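Local coordinates for tripeptidase (Staphylococcus aureus subsp. aureus, PDB 3RZA), which probably acts as a metal-dependent tripeptidase of the M20 peptidase family, removing residues from short peptides at a zinc-containing site, at residues Val282-Met285 and Thr286-Glu290; Arg234-Leu237 and Gly238-Glu242. One frame throughout, in Å; residues are numbered along the deposited sequence.

Interaction 1 of 2, residues Val282-Met285 and Thr286-Glu290; sequences VKHM and TDVFE
Val282 O is gripped twice by Thr286. The hydroxyl OG1 of Thr286 donates to Val282 O at 2.7 Å, and the amide N of Thr286 donates to the same oxygen at 3.0 Å. The two donors come from opposite faces of the carbonyl plane. The hydroxyl can fold back because Thr286 OG1 lies beside its own backbone N (chi1 -57°). One residue further along, Lys283 and Asp287 form an i to i+4 salt bridge, with NZ of Lys283 2.8 Å from OD2 of Asp287. OD2 offers its syn lone pair, on the side of OD1, and the lysine tail bends only at its last torsion. The segment belongs to helix 275-295, which packs on strands 194-209 and 299-312 through Val282, Met285, Thr286 and Phe289; residue 285 is selenomethionine. One residue on again, the His284 and Val288 side chains run alongside each other in one direction. CE1 of the His284 ring is 3.6 Å from CG2 of Val288, which meets the ring obliquely. NE2 of the same ring accepts a hydrogen bond from the backbone N of Lys236. Phe289 N donates to Met285 O in the regular helix pattern. CD2 of the Phe289 ring lies 3.2 Å from that same Met285 O.

Interaction 2 of 2, residues Arg234-Leu237 and Gly238-Glu242; sequences RMKL and GQVDE
Val240 CG2 stands beside its own backbone N, since CG1 takes the position anti to that nitrogen (chi1 173°). This turns CG2 back over the preceding chain, 4.0 Å from Lys236 O. The same methyl is 4.1 Å from Leu237 N, so it rests against the peptide group that joins Lys236 to Leu237. The other branch, CG1 of Val240, comes within 4.3 Å of CB of Lys236. Gly238 carries the chain between the two sides with a positive phi of 76°. Gln239 follows as the centre of an inverse gamma turn, where the chain changes direction. The side-chain amide of Gln239 reaches along the chain that follows the turn: its NE2 donates to Asp241 O at 2.7 Å, with the acceptor close to the amide plane. This bond helps to set the rotation of the amide. Val240 and Asp241 stand together opposite the single residue Thr244, a classic beta bulge in which Asp241 OD1 bonds Ile243 N and Thr244 OG1. The segment thus links the end of helix 224-234 to strand 244-253, where Gly238 pairs with Ala246 through the backbone and Lys236 O accepts a bond from Gln281 NE2 of helix 275-295. Leu237 packs on Ala246 and Ile248, and also on Asn226 of the second subunit; Gln239 meets Pro218 of that subunit. Between 234-237 and 238-242 the side-chain contact is thus loose and apolar, and the shape of the corner probably depends more on backbone torsions and on polar bonds to neighbouring elements.

Interaction 1 lies within one helix and is partly buried, with one flank on the sheet. Interaction 2 is a surface contact in the connection that follows helix 224-234. Their chemistry differs accordingly. Regular backbone bonds and a salt bridge organise 282-290, while 234-242 combines a turn, a bulge and one side-chain amide bond with light apolar contact. The two regions touch directly, in part through a histidine-to-backbone bond. Methyl CE of Met235, a selenomethionine of interaction 2, packs against the helix of interaction 1, 3.6 Å from Phe289 CZ and 3.7 Å from Val288 CG1. The second subunit meets interaction 2 but does not touch interaction 1.

Interaction 1 of 2, residues Val282-Met285 and Thr286-Glu290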
ATOM      1  N   VAL A 282      21.600   0.605  11.744  1.00 17.76           N
ATOM      2  CA  VAL A 282      21.294   0.842  10.321  1.00 19.44           C
ATOM      3  C   VAL A 282      22.087  -0.110   9.396  1.00 19.74           C
ATOM      4  O   VAL A 282      21.551  -0.600   8.392  1.00 18.98           O
ATOM      5  CB  VAL A 282      21.506   2.332   9.943  1.00 20.53           C
ATOM      6  CG1 VAL A 282      21.447   2.530   8.431  1.00 16.61           C
ATOM      7  CG2 VAL A 282      20.448   3.186  10.650  1.00 15.65           C
ATOM      8  N   LYS A 283      23.330  -0.417   9.765  1.00 20.72           N
ATOM      9  CA  LYS A 283      24.094  -1.443   9.047  1.00 22.19           C
ATOM     10  C   LYS A 283      23.414  -2.801   9.194  1.00 22.36           C
ATOM     11  O   LYS A 283      23.277  -3.540   8.207  1.00 22.61           O
ATOM     12  CB  LYS A 283      25.544  -1.527   9.550  1.00 21.55           C
ATOM     13  CG  LYS A 283      26.474  -2.415   8.671  1.00 29.98           C
ATOM     14  CD  LYS A 283      27.751  -2.830   9.433  1.00 33.65           C
ATOM     15  CE  LYS A 283      28.767  -3.620   8.570  1.00 35.28           C
ATOM     16  NZ  LYS A 283      28.208  -4.254   7.365  1.00 25.54           N
ATOM     17  N   HIS A 284      23.023  -3.135  10.426  1.00 21.64           N
ATOM     18  CA  HIS A 284      22.285  -4.381  10.707  1.00 22.35           C
ATOM     19  C   HIS A 284      21.022  -4.554   9.840  1.00 19.48           C
ATOM     20  O   HIS A 284      20.830  -5.623   9.249  1.00 19.63           O
ATOM     21  CB  HIS A 284      21.935  -4.469  12.202  1.00 23.57           C
ATOM     22  CG  HIS A 284      20.942  -5.528  12.528  1.00 18.59           C
ATOM     23  ND1 HIS A 284      21.234  -6.865  12.426  1.00 17.94           N
ATOM     24  CD2 HIS A 284      19.663  -5.453  12.972  1.00 21.09           C
ATOM     25  CE1 HIS A 284      20.180  -7.577  12.788  1.00 20.39           C
ATOM     26  NE2 HIS A 284      19.212  -6.746  13.124  1.00 16.63           N
HETATM   27  N   MSE A 285      20.212  -3.490   9.746  1.00 19.82           N
HETATM   28  CA  MSE A 285      18.956  -3.498   8.959  1.00 18.90           C
HETATM   29  C   MSE A 285      19.261  -3.637   7.451  1.00 18.13           C
HETATM   30  O   MSE A 285      18.698  -4.484   6.773  1.00 18.45           O
HETATM   31  CB  MSE A 285      18.156  -2.218   9.206  1.00 16.79           C
HETATM   32  CG  MSE A 285      17.618  -2.071  10.623  1.00 16.14           C
HETATM   33 SE   MSE A 285      17.017  -0.259  11.041  0.75 13.36          SE
HETATM   34  CE  MSE A 285      15.276  -0.426  10.268  1.00 15.72           C
ATOM     35  N   THR A 286      20.184  -2.822   6.962  1.00 19.89           N
ATOM     36  CA  THR A 286      20.719  -2.931   5.591  1.00 16.92           C
ATOM     37  C   THR A 286      21.201  -4.347   5.260  1.00 17.71           C
ATOM     38  O   THR A 286      20.714  -4.971   4.293  1.00 18.70           O
ATOM     39  CB  THR A 286      21.885  -1.942   5.404  1.00 16.88           C
ATOM     40  OG1 THR A 286      21.419  -0.624   5.702  1.00 16.19           O
ATOM     41  CG2 THR A 286      22.489  -2.014   3.972  1.00 11.95           C
ATOM     42  N   ASP A 287      22.093  -4.875   6.084  1.00 17.77           N
ATOM     43  CA  ASP A 287      22.631  -6.238   5.862  1.00 21.74           C
ATOM     44  C   ASP A 287      21.567  -7.327   5.865  1.00 22.73           C
ATOM     45  O   ASP A 287      21.618  -8.225   5.018  1.00 22.80           O
ATOM     46  CB  ASP A 287      23.723  -6.596   6.886  1.00 24.53           C
ATOM     47  CG  ASP A 287      25.025  -5.797   6.689  1.00 29.77           C
ATOM     48  OD1 ASP A 287      25.242  -5.214   5.608  1.00 37.17           O
ATOM     49  OD2 ASP A 287      25.842  -5.761   7.626  1.00 33.30           O
ATOM     50  N   VAL A 288      20.589  -7.225   6.773  1.00 20.63           N
ATOM     51  CA  VAL A 288      19.516  -8.221   6.847  1.00 18.60           C
ATOM     52  C   VAL A 288      18.597  -8.180   5.609  1.00 18.73           C
ATOM     53  O   VAL A 288      18.281  -9.231   5.047  1.00 18.07           O
ATOM     54  CB  VAL A 288      18.713  -8.126   8.180  1.00 17.05           C
ATOM     55  CG1 VAL A 288      17.469  -8.954   8.110  1.00 13.24           C
ATOM     56  CG2 VAL A 288      19.601  -8.618   9.349  1.00 16.41           C
ATOM     57  N   PHE A 289      18.227  -6.983   5.153  1.00 18.19           N
ATOM     58  CA  PHE A 289      17.484  -6.840   3.885  1.00 17.11           C
ATOM     59  C   PHE A 289      18.227  -7.431   2.679  1.00 16.93           C
ATOM     60  O   PHE A 289      17.667  -8.240   1.946  1.00 18.86           O
ATOM     61  CB  PHE A 289      17.163  -5.352   3.585  1.00 20.73           C
ATOM     62  CG  PHE A 289      16.001  -4.793   4.367  1.00 19.56           C
ATOM     63  CD1 PHE A 289      14.770  -5.447   4.391  1.00 21.30           C
ATOM     64  CD2 PHE A 289      16.132  -3.589   5.057  1.00 23.42           C
ATOM     65  CE1 PHE A 289      13.689  -4.929   5.091  1.00 23.08           C
ATOM     66  CE2 PHE A 289      15.047  -3.050   5.752  1.00 28.69           C
ATOM     67  CZ  PHE A 289      13.814  -3.739   5.773  1.00 22.11           C
ATOM     68  N   GLU A 290      19.493  -7.041   2.515  1.00 18.06           N
ATOM     69  CA  GLU A 290      20.309  -7.456   1.381  1.00 18.52           C
ATOM     70  C   GLU A 290      20.567  -8.969   1.353  1.00 20.97           C
ATOM     71  O   GLU A 290      20.287  -9.628   0.332  1.00 22.72           O
ATOM     72  CB  GLU A 290      21.617  -6.672   1.356  1.00 19.97           C
ATOM     73  CG  GLU A 290      21.393  -5.167   1.009  1.00 24.12           C
ATOM     74  CD  GLU A 290      22.688  -4.328   0.997  1.00 33.72           C
ATOM     75  OE1 GLU A 290      23.694  -4.763   1.603  1.00 36.21           O
ATOM     76  OE2 GLU A 290      22.688  -3.213   0.400  1.00 36.88           O
TER

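Interaction 2 of 2, residues Arg234-Leu237 and Gly238-Glu242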
ATOM      1  N   ARG A 234      13.711 -11.304  10.984  1.00 22.94           N
ATOM      2  CA  ARG A 234      15.122 -11.508  11.369  1.00 24.29           C
ATOM      3  C   ARG A 234      15.762 -10.314  12.105  1.00 23.46           C
ATOM      4  O   ARG A 234      16.818 -10.465  12.670  1.00 23.01           O
ATOM      5  CB  ARG A 234      15.974 -11.819  10.134  1.00 24.34           C
ATOM      6  CG  ARG A 234      15.562 -13.052   9.387  1.00 26.23           C
ATOM      7  CD  ARG A 234      16.412 -13.224   8.154  1.00 27.89           C
ATOM      8  NE  ARG A 234      15.987 -14.375   7.352  1.00 30.37           N
ATOM      9  CZ  ARG A 234      16.731 -15.005   6.429  1.00 32.70           C
ATOM     10  NH1 ARG A 234      17.956 -14.584   6.109  1.00 32.10           N
ATOM     11  NH2 ARG A 234      16.227 -16.062   5.792  1.00 31.57           N
HETATM   12  N   MSE A 235      15.098  -9.151  12.102  1.00 23.76           N
HETATM   13  CA  MSE A 235      15.700  -7.847  12.365  1.00 22.44           C
HETATM   14  C   MSE A 235      15.467  -7.504  13.809  1.00 21.60           C
HETATM   15  O   MSE A 235      14.436  -7.865  14.349  1.00 24.28           O
HETATM   16  CB  MSE A 235      14.989  -6.803  11.465  1.00 21.22           C
HETATM   17  CG  MSE A 235      15.762  -5.600  11.168  1.00 19.67           C
HETATM   18 SE   MSE A 235      14.979  -4.631   9.709  0.75 13.73          SE
HETATM   19  CE  MSE A 235      15.720  -5.686   8.202  1.00 14.79           C
ATOM     20  N   LYS A 236      16.417  -6.818  14.437  1.00 21.73           N
ATOM     21  CA  LYS A 236      16.212  -6.169  15.740  1.00 20.95           C
ATOM     22  C   LYS A 236      15.418  -4.889  15.482  1.00 20.72           C
ATOM     23  O   LYS A 236      15.802  -4.061  14.635  1.00 19.95           O
ATOM     24  CB  LYS A 236      17.541  -5.827  16.410  1.00 22.88           C
ATOM     25  CG  LYS A 236      18.466  -7.040  16.705  1.00 24.43           C
ATOM     26  CD  LYS A 236      19.634  -6.663  17.688  1.00 31.49           C
ATOM     27  CE  LYS A 236      21.082  -7.147  17.256  1.00 37.31           C
ATOM     28  NZ  LYS A 236      21.994  -5.985  16.803  1.00 39.14           N
ATOM     29  N   LEU A 237      14.282  -4.762  16.148  1.00 20.25           N
ATOM     30  CA  LEU A 237      13.337  -3.669  15.915  1.00 19.39           C
ATOM     31  C   LEU A 237      12.670  -3.330  17.230  1.00 20.14           C
ATOM     32  O   LEU A 237      12.783  -4.083  18.191  1.00 20.31           O
ATOM     33  CB  LEU A 237      12.269  -4.107  14.905  1.00 19.60           C
ATOM     34  CG  LEU A 237      12.658  -4.234  13.445  1.00 15.97           C
ATOM     35  CD1 LEU A 237      11.528  -4.870  12.642  1.00 18.98           C
ATOM     36  CD2 LEU A 237      13.019  -2.898  12.855  1.00 16.15           C
ATOM     37  N   GLY A 238      11.958  -2.203  17.262  1.00 19.52           N
ATOM     38  CA  GLY A 238      11.288  -1.732  18.471  1.00 18.07           C
ATOM     39  C   GLY A 238      12.336  -1.142  19.393  1.00 18.27           C
ATOM     40  O   GLY A 238      13.189  -0.383  18.942  1.00 15.28           O
ATOM     41  N   GLN A 239      12.291  -1.504  20.674  1.00 19.82           N
ATOM     42  CA  GLN A 239      13.286  -1.015  21.644  1.00 20.81           C
ATOM     43  C   GLN A 239      14.500  -1.907  21.513  1.00 22.33           C
ATOM     44  O   GLN A 239      14.602  -2.925  22.188  1.00 21.74           O
ATOM     45  CB  GLN A 239      12.716  -1.009  23.068  1.00 23.28           C
ATOM     46  CG  GLN A 239      13.561  -0.205  24.101  1.00 24.06           C
ATOM     47  CD  GLN A 239      13.507   1.317  23.878  1.00 28.59           C
ATOM     48  OE1 GLN A 239      12.431   1.895  23.655  1.00 28.24           O
ATOM     49  NE2 GLN A 239      14.666   1.965  23.937  1.00 26.67           N
ATOM     50  N   VAL A 240      15.393  -1.541  20.595  1.00 21.36           N
ATOM     51  CA  VAL A 240      16.580  -2.350  20.288  1.00 22.11           C
ATOM     52  C   VAL A 240      17.498  -2.502  21.523  1.00 23.41           C
ATOM     53  O   VAL A 240      17.949  -3.597  21.839  1.00 23.29           O
ATOM     54  CB  VAL A 240      17.368  -1.759  19.075  1.00 21.42           C
ATOM     55  CG1 VAL A 240      18.710  -2.497  18.871  1.00 21.32           C
ATOM     56  CG2 VAL A 240      16.501  -1.804  17.802  1.00 20.05           C
ATOM     57  N   ASP A 241      17.754  -1.396  22.207  1.00 24.08           N
ATOM     58  CA  ASP A 241      18.364  -1.421  23.546  1.00 24.53           C
ATOM     59  C   ASP A 241      17.869  -0.215  24.322  1.00 25.56           C
ATOM     60  O   ASP A 241      16.958   0.490  23.839  1.00 24.89           O
ATOM     61  CB  ASP A 241      19.926  -1.534  23.474  1.00 25.61           C
ATOM     62  CG  ASP A 241      20.631  -0.317  22.801  1.00 28.12           C
ATOM     63  OD1 ASP A 241      20.224   0.877  22.925  1.00 27.68           O
ATOM     64  OD2 ASP A 241      21.685  -0.570  22.180  1.00 35.11           O
ATOM     65  N   GLU A 242      18.455   0.036  25.501  1.00 26.38           N
ATOM     66  CA  GLU A 242      18.036   1.139  26.382  1.00 27.21           C
ATOM     67  C   GLU A 242      18.006   2.530  25.710  1.00 23.67           C
ATOM     68  O   GLU A 242      17.151   3.347  26.046  1.00 24.97           O
ATOM     69  CB  GLU A 242      18.925   1.180  27.650  1.00 28.86           C
TER